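Local structure of putative gdp-fucose protein o-fucosyltransferase 1 (Caenorhabditis elegans, 3ZY2) at residues A[4-9]-A[71-76]; A[25-30]-A[42-47]. The protein is a putative protein O-fucosyltransferase of the GT-B clan of glycosyltransferases, with guanosine-5'-diphosphate bound in its pocket. All blocks are in the same frame, centred on the assembly; numbering follows the deposited sequence.

Contact 1: A[4-9]-A[71-76]; sequences ATDPNG and YTRVVT
OD2 of D6 is held by three donors: NH2 and NE of R73 and, from outside the two segments, the hydroxyl of T40. R73 NH2 gives the shorter bond from the arginine, 2.8 Å to D6 OD2 at 156°, reaching the oxygen on its syn side; R73 NE stands 3.1 Å from the same D6 OD2 and comes from well above the carboxylate plane. The guanidinium thus holds the acid side-on, with both N-H groups converging on one oxygen that lies in its own plane, while the carboxylate is turned 68° away from that plane. A bend at chi3 (-58°) brings NE round to the same oxygen. The side chain of N8 lies beside the guanidinium of the exposed R73. NH1 of R73 forms a second salt bridge, to D38, which would further fix the rotation of the group. The other carboxylate oxygen works locally. D6 OD1 takes the backbone N of N8 at 2.9 Å, an Asx turn, inside the type I turn that D6 O closes by accepting G9 N, also at 2.9 Å. These turns lead into strand 10-13 of the N-terminal-half parallel sheet, in which 40-42 lies between 10-13 and 74-75. Backbone bonds between G9 and T40 and between R73 and L41 tie both segments to that middle strand, and the salt bridge spans it at the end where it begins.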
loop_
_atom_site.group_PDB
_atom_site.type_symbol
_atom_site.label_atom_id
_atom_site.label_comp_id
_atom_site.label_asym_id
_atom_site.label_seq_id
_atom_site.Cartn_x
_atom_site.Cartn_y
_atom_site.Cartn_z
ATOM N N ALA A 4 -25.290 -24.591 -9.064
ATOM C CA ALA A 4 -25.157 -23.848 -7.783
ATOM C C ALA A 4 -23.856 -23.046 -7.754
ATOM O O ALA A 4 -22.903 -23.367 -8.469
ATOM C CB ALA A 4 -25.225 -24.814 -6.602
ATOM N N THR A 5 -23.829 -21.999 -6.939
ATOM C CA THR A 5 -22.625 -21.186 -6.770
ATOM C C THR A 5 -21.803 -21.720 -5.597
ATOM O O THR A 5 -22.271 -22.566 -4.833
ATOM C CB THR A 5 -22.971 -19.692 -6.563
ATOM O OG1 THR A 5 -23.749 -19.536 -5.373
ATOM C CG2 THR A 5 -23.758 -19.152 -7.755
ATOM N N ASP A 6 -20.574 -21.235 -5.462
ATOM C CA ASP A 6 -19.688 -21.655 -4.379
ATOM C C ASP A 6 -20.138 -21.061 -3.032
ATOM O O ASP A 6 -20.092 -19.842 -2.834
ATOM C CB ASP A 6 -18.237 -21.255 -4.714
ATOM C CG ASP A 6 -17.209 -21.811 -3.727
ATOM O OD1 ASP A 6 -17.580 -22.319 -2.637
ATOM O OD2 ASP A 6 -16.002 -21.727 -4.044
ATOM N N PRO A 7 -20.579 -21.933 -2.097
ATOM C CA PRO A 7 -21.014 -21.463 -0.778
ATOM C C PRO A 7 -19.931 -20.710 -0.013
ATOM O O PRO A 7 -20.258 -19.884 0.842
ATOM C CB PRO A 7 -21.372 -22.749 -0.019
ATOM C CG PRO A 7 -20.910 -23.886 -0.856
ATOM C CD PRO A 7 -20.661 -23.398 -2.244
ATOM N N ASN A 8 -18.663 -21.005 -0.307
ATOM C CA ASN A 8 -17.541 -20.298 0.320
ATOM C C ASN A 8 -17.285 -18.916 -0.271
ATOM O O ASN A 8 -16.577 -18.109 0.317
ATOM C CB ASN A 8 -16.248 -21.112 0.226
ATOM C CG ASN A 8 -16.251 -22.349 1.118
ATOM O OD1 ASN A 8 -15.294 -23.124 1.102
ATOM N ND2 ASN A 8 -17.319 -22.540 1.899
ATOM N N GLY A 9 -17.844 -18.656 -1.446
ATOM C CA GLY A 9 -17.693 -17.344 -2.055
ATOM C C GLY A 9 -16.576 -17.259 -3.076
ATOM O O GLY A 9 -16.010 -18.288 -3.504
ATOM N N TYR A 71 -5.548 -26.858 -10.610
ATOM C CA TYR A 71 -4.888 -26.334 -9.430
ATOM C C TYR A 71 -5.871 -25.902 -8.342
ATOM O O TYR A 71 -5.703 -26.249 -7.160
ATOM C CB TYR A 71 -3.926 -25.186 -9.781
ATOM C CG TYR A 71 -3.288 -24.626 -8.540
ATOM C CD1 TYR A 71 -2.365 -25.389 -7.800
ATOM C CD2 TYR A 71 -3.652 -23.372 -8.049
ATOM C CE1 TYR A 71 -1.810 -24.896 -6.636
ATOM C CE2 TYR A 71 -3.099 -22.874 -6.883
ATOM C CZ TYR A 71 -2.181 -23.641 -6.182
ATOM O OH TYR A 71 -1.638 -23.133 -5.023
ATOM N N THR A 72 -6.883 -25.129 -8.726
ATOM C CA THR A 72 -7.849 -24.608 -7.765
ATOM C C THR A 72 -9.156 -24.281 -8.481
ATOM O O THR A 72 -9.169 -24.167 -9.705
ATOM C CB THR A 72 -7.271 -23.377 -7.033
ATOM O OG1 THR A 72 -8.022 -23.115 -5.840
ATOM C CG2 THR A 72 -7.231 -22.133 -7.961
ATOM N N ARG A 73 -10.246 -24.125 -7.727
ATOM C CA ARG A 73 -11.520 -23.737 -8.319
ATOM C C ARG A 73 -11.481 -22.348 -8.918
ATOM O O ARG A 73 -11.056 -21.394 -8.262
ATOM C CB ARG A 73 -12.649 -23.778 -7.297
ATOM C CG ARG A 73 -12.893 -25.137 -6.742
ATOM C CD ARG A 73 -14.264 -25.234 -6.053
ATOM N NE ARG A 73 -14.441 -24.260 -4.967
ATOM C CZ ARG A 73 -13.799 -24.289 -3.802
ATOM N NH1 ARG A 73 -12.929 -25.256 -3.533
ATOM N NH2 ARG A 73 -14.031 -23.355 -2.896
ATOM N N VAL A 74 -11.942 -22.260 -10.160
ATOM C CA VAL A 74 -11.950 -21.028 -10.925
ATOM C C VAL A 74 -13.259 -20.866 -11.695
ATOM O O VAL A 74 -13.961 -21.863 -11.955
ATOM C CB VAL A 74 -10.775 -21.005 -11.955
ATOM C CG1 VAL A 74 -9.414 -20.979 -11.255
ATOM C CG2 VAL A 74 -10.875 -22.177 -12.943
ATOM N N VAL A 75 -13.590 -19.617 -12.028
ATOM C CA VAL A 75 -14.635 -19.299 -13.011
ATOM C C VAL A 75 -14.129 -18.198 -13.937
ATOM O O VAL A 75 -13.342 -17.340 -13.518
ATOM C CB VAL A 75 -15.978 -18.840 -12.376
ATOM C CG1 VAL A 75 -16.717 -20.021 -11.760
ATOM C CG2 VAL A 75 -15.774 -17.654 -11.400
ATOM N N THR A 76 -14.564 -18.219 -15.186
ATOM C CA THR A 76 -14.219 -17.127 -16.096
ATOM C C THR A 76 -14.877 -15.819 -15.656
ATOM O O THR A 76 -15.882 -15.825 -14.930
ATOM C CB THR A 76 -14.652 -17.420 -17.540
ATOM O OG1 THR A 76 -16.082 -17.583 -17.591
ATOM C CG2 THR A 76 -13.964 -18.683 -18.081
#

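Contact 2: A[25-30]-A[42-47]; sequences DQFLGV and VLPNFI
F27 lays one face of its ring over the pyrrolidine of P44: CG of the proline sits 3.9 Å above the ring plane, displaced toward the rim, and the tightest approach is P44 CD to F27 CE1, 3.6 Å. The phenyl group leans out from helix 20-37 because chi1 of 176° sets CG opposite the backbone N; three residues of 42-47 meet it. L43 reaches the ring's edge, its CD2 methyl lying 4.0 Å from F27 CZ near the ring plane. F46 completes the set with an offset edge-to-face pair, its edge turned toward the F27 face and the planes at 81°. The CZ atom of F46 comes within 3.9 Å of F27 CD2. Helix 20-37 is the crossover of a beta-alpha-beta unit joining parallel neighbours 10-13 and 40-42, and this contact packs it against the chain leaving the second strand. F13 of strand 10-13 touches both F27 and P44, while F59 of helix 59-62 backs L43 and F46. No hydrogen bond links the two segments, and all four touching residues are buried, which implies that apolar packing, including the edge-to-face ring pair, carries this join.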
loop_
_atom_site.group_PDB
_atom_site.type_symbol
_atom_site.label_atom_id
_atom_site.label_comp_id
_atom_site.label_asym_id
_atom_site.label_seq_id
_atom_site.Cartn_x
_atom_site.Cartn_y
_atom_site.Cartn_z
ATOM N N ASP A 25 3.144 -12.841 -12.871
ATOM C CA ASP A 25 3.943 -13.051 -11.647
ATOM C C ASP A 25 3.061 -12.946 -10.387
ATOM O O ASP A 25 3.110 -13.812 -9.497
ATOM C CB ASP A 25 5.103 -12.050 -11.640
ATOM C CG ASP A 25 6.300 -12.557 -10.893
ATOM O OD1 ASP A 25 6.638 -13.754 -11.040
ATOM O OD2 ASP A 25 6.896 -11.760 -10.155
ATOM N N GLN A 26 2.203 -11.929 -10.351
ATOM C CA GLN A 26 1.298 -11.767 -9.204
ATOM C C GLN A 26 0.156 -12.780 -9.283
ATOM O O GLN A 26 -0.287 -13.297 -8.256
ATOM C CB GLN A 26 0.751 -10.335 -9.148
ATOM C CG GLN A 26 1.782 -9.332 -8.654
ATOM C CD GLN A 26 1.124 -8.045 -8.200
ATOM O OE1 GLN A 26 0.587 -7.307 -9.013
ATOM N NE2 GLN A 26 1.150 -7.780 -6.895
ATOM N N PHE A 27 -0.306 -13.113 -10.486
ATOM C CA PHE A 27 -1.412 -14.081 -10.648
ATOM C C PHE A 27 -1.092 -15.463 -10.031
ATOM O O PHE A 27 -1.943 -16.062 -9.396
ATOM C CB PHE A 27 -1.769 -14.167 -12.148
ATOM C CG PHE A 27 -2.808 -15.170 -12.484
ATOM C CD1 PHE A 27 -3.999 -15.279 -11.771
ATOM C CD2 PHE A 27 -2.630 -15.980 -13.599
ATOM C CE1 PHE A 27 -4.974 -16.238 -12.140
ATOM C CE2 PHE A 27 -3.602 -16.918 -13.978
ATOM C CZ PHE A 27 -4.778 -17.049 -13.221
ATOM N N LEU A 28 0.153 -15.927 -10.178
ATOM C CA LEU A 28 0.586 -17.182 -9.515
ATOM C C LEU A 28 0.352 -17.112 -8.012
ATOM O O LEU A 28 -0.154 -18.069 -7.417
ATOM C CB LEU A 28 2.063 -17.448 -9.782
ATOM C CG LEU A 28 2.428 -17.600 -11.256
ATOM C CD1 LEU A 28 3.926 -17.895 -11.318
ATOM C CD2 LEU A 28 1.612 -18.677 -11.926
ATOM N N GLY A 29 0.746 -15.999 -7.392
ATOM C CA GLY A 29 0.507 -15.802 -5.946
ATOM C C GLY A 29 -0.965 -15.739 -5.600
ATOM O O GLY A 29 -1.404 -16.263 -4.578
ATOM N N VAL A 30 -1.757 -15.125 -6.476
ATOM C CA VAL A 30 -3.196 -15.056 -6.216
ATOM C C VAL A 30 -3.868 -16.424 -6.301
ATOM O O VAL A 30 -4.750 -16.750 -5.503
ATOM C CB VAL A 30 -3.928 -14.013 -7.104
ATOM C CG1 VAL A 30 -5.401 -13.973 -6.706
ATOM C CG2 VAL A 30 -3.307 -12.603 -6.987
ATOM N N VAL A 42 -12.150 -15.787 -9.537
ATOM C CA VAL A 42 -12.563 -15.239 -10.814
ATOM C C VAL A 42 -11.301 -14.966 -11.627
ATOM O O VAL A 42 -10.405 -14.252 -11.176
ATOM C CB VAL A 42 -13.386 -13.929 -10.671
ATOM C CG1 VAL A 42 -13.836 -13.409 -12.056
ATOM C CG2 VAL A 42 -14.597 -14.139 -9.713
ATOM N N LEU A 43 -11.222 -15.574 -12.809
ATOM C CA LEU A 43 -10.014 -15.441 -13.615
ATOM C C LEU A 43 -9.908 -13.988 -14.111
ATOM O O LEU A 43 -10.880 -13.414 -14.621
ATOM C CB LEU A 43 -10.036 -16.458 -14.759
ATOM C CG LEU A 43 -9.941 -17.918 -14.304
ATOM C CD1 LEU A 43 -10.409 -18.857 -15.420
ATOM C CD2 LEU A 43 -8.516 -18.263 -13.886
ATOM N N PRO A 44 -8.737 -13.343 -13.921
ATOM C CA PRO A 44 -8.621 -11.927 -14.244
ATOM C C PRO A 44 -8.621 -11.672 -15.741
ATOM O O PRO A 44 -8.208 -12.544 -16.521
ATOM C CB PRO A 44 -7.245 -11.565 -13.686
ATOM C CG PRO A 44 -6.448 -12.829 -13.797
ATOM C CD PRO A 44 -7.458 -13.944 -13.492
ATOM N N ASN A 45 -9.087 -10.499 -16.151
ATOM C CA ASN A 45 -8.701 -9.992 -17.468
ATOM C C ASN A 45 -7.267 -9.530 -17.350
ATOM O O ASN A 45 -6.888 -8.838 -16.372
ATOM C CB ASN A 45 -9.562 -8.809 -17.864
ATOM C CG ASN A 45 -10.990 -9.205 -18.192
ATOM O OD1 ASN A 45 -11.263 -10.305 -18.724
ATOM N ND2 ASN A 45 -11.912 -8.297 -17.901
ATOM N N PHE A 46 -6.441 -9.935 -18.305
ATOM C CA PHE A 46 -5.106 -9.328 -18.398
ATOM C C PHE A 46 -5.170 -7.982 -19.081
ATOM O O PHE A 46 -6.194 -7.627 -19.632
ATOM C CB PHE A 46 -4.134 -10.290 -19.098
ATOM C CG PHE A 46 -3.883 -11.534 -18.293
ATOM C CD1 PHE A 46 -3.021 -11.467 -17.196
ATOM C CD2 PHE A 46 -4.515 -12.747 -18.607
ATOM C CE1 PHE A 46 -2.760 -12.611 -16.397
ATOM C CE2 PHE A 46 -4.255 -13.905 -17.791
ATOM C CZ PHE A 46 -3.378 -13.814 -16.709
ATOM N N ILE A 47 -4.088 -7.227 -19.004
ATOM C CA ILE A 47 -4.125 -5.838 -19.407
ATOM C C ILE A 47 -3.006 -5.547 -20.384
ATOM O O ILE A 47 -1.853 -5.887 -20.135
ATOM C CB ILE A 47 -4.026 -4.922 -18.169
ATOM C CG1 ILE A 47 -5.178 -5.210 -17.187
ATOM C CG2 ILE A 47 -4.106 -3.456 -18.601
ATOM C CD1 ILE A 47 -5.145 -4.410 -15.893
#

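In the fold
Contact 2 is nested, along the chain, inside the loop closed by contact 1, and their centres lie 15 Å apart. Contact 1 is peripheral, about 23 Å from the centre of the chain, whereas contact 2 is about 8 Å from it. They meet where strand 74-75 runs beside 42-47: V75 O and L43 N are 2.8 Å apart, a probable hydrogen bond, and V74 CG1 packs 3.9 Å from L43 CD2, the methyl that also meets F27. The F46 side chain of contact 2 is about 9 Å from guanosine-5'-diphosphate and about 14 Å from a manganese ion, and F46 packs edge-to-face with F20, which lines that pocket.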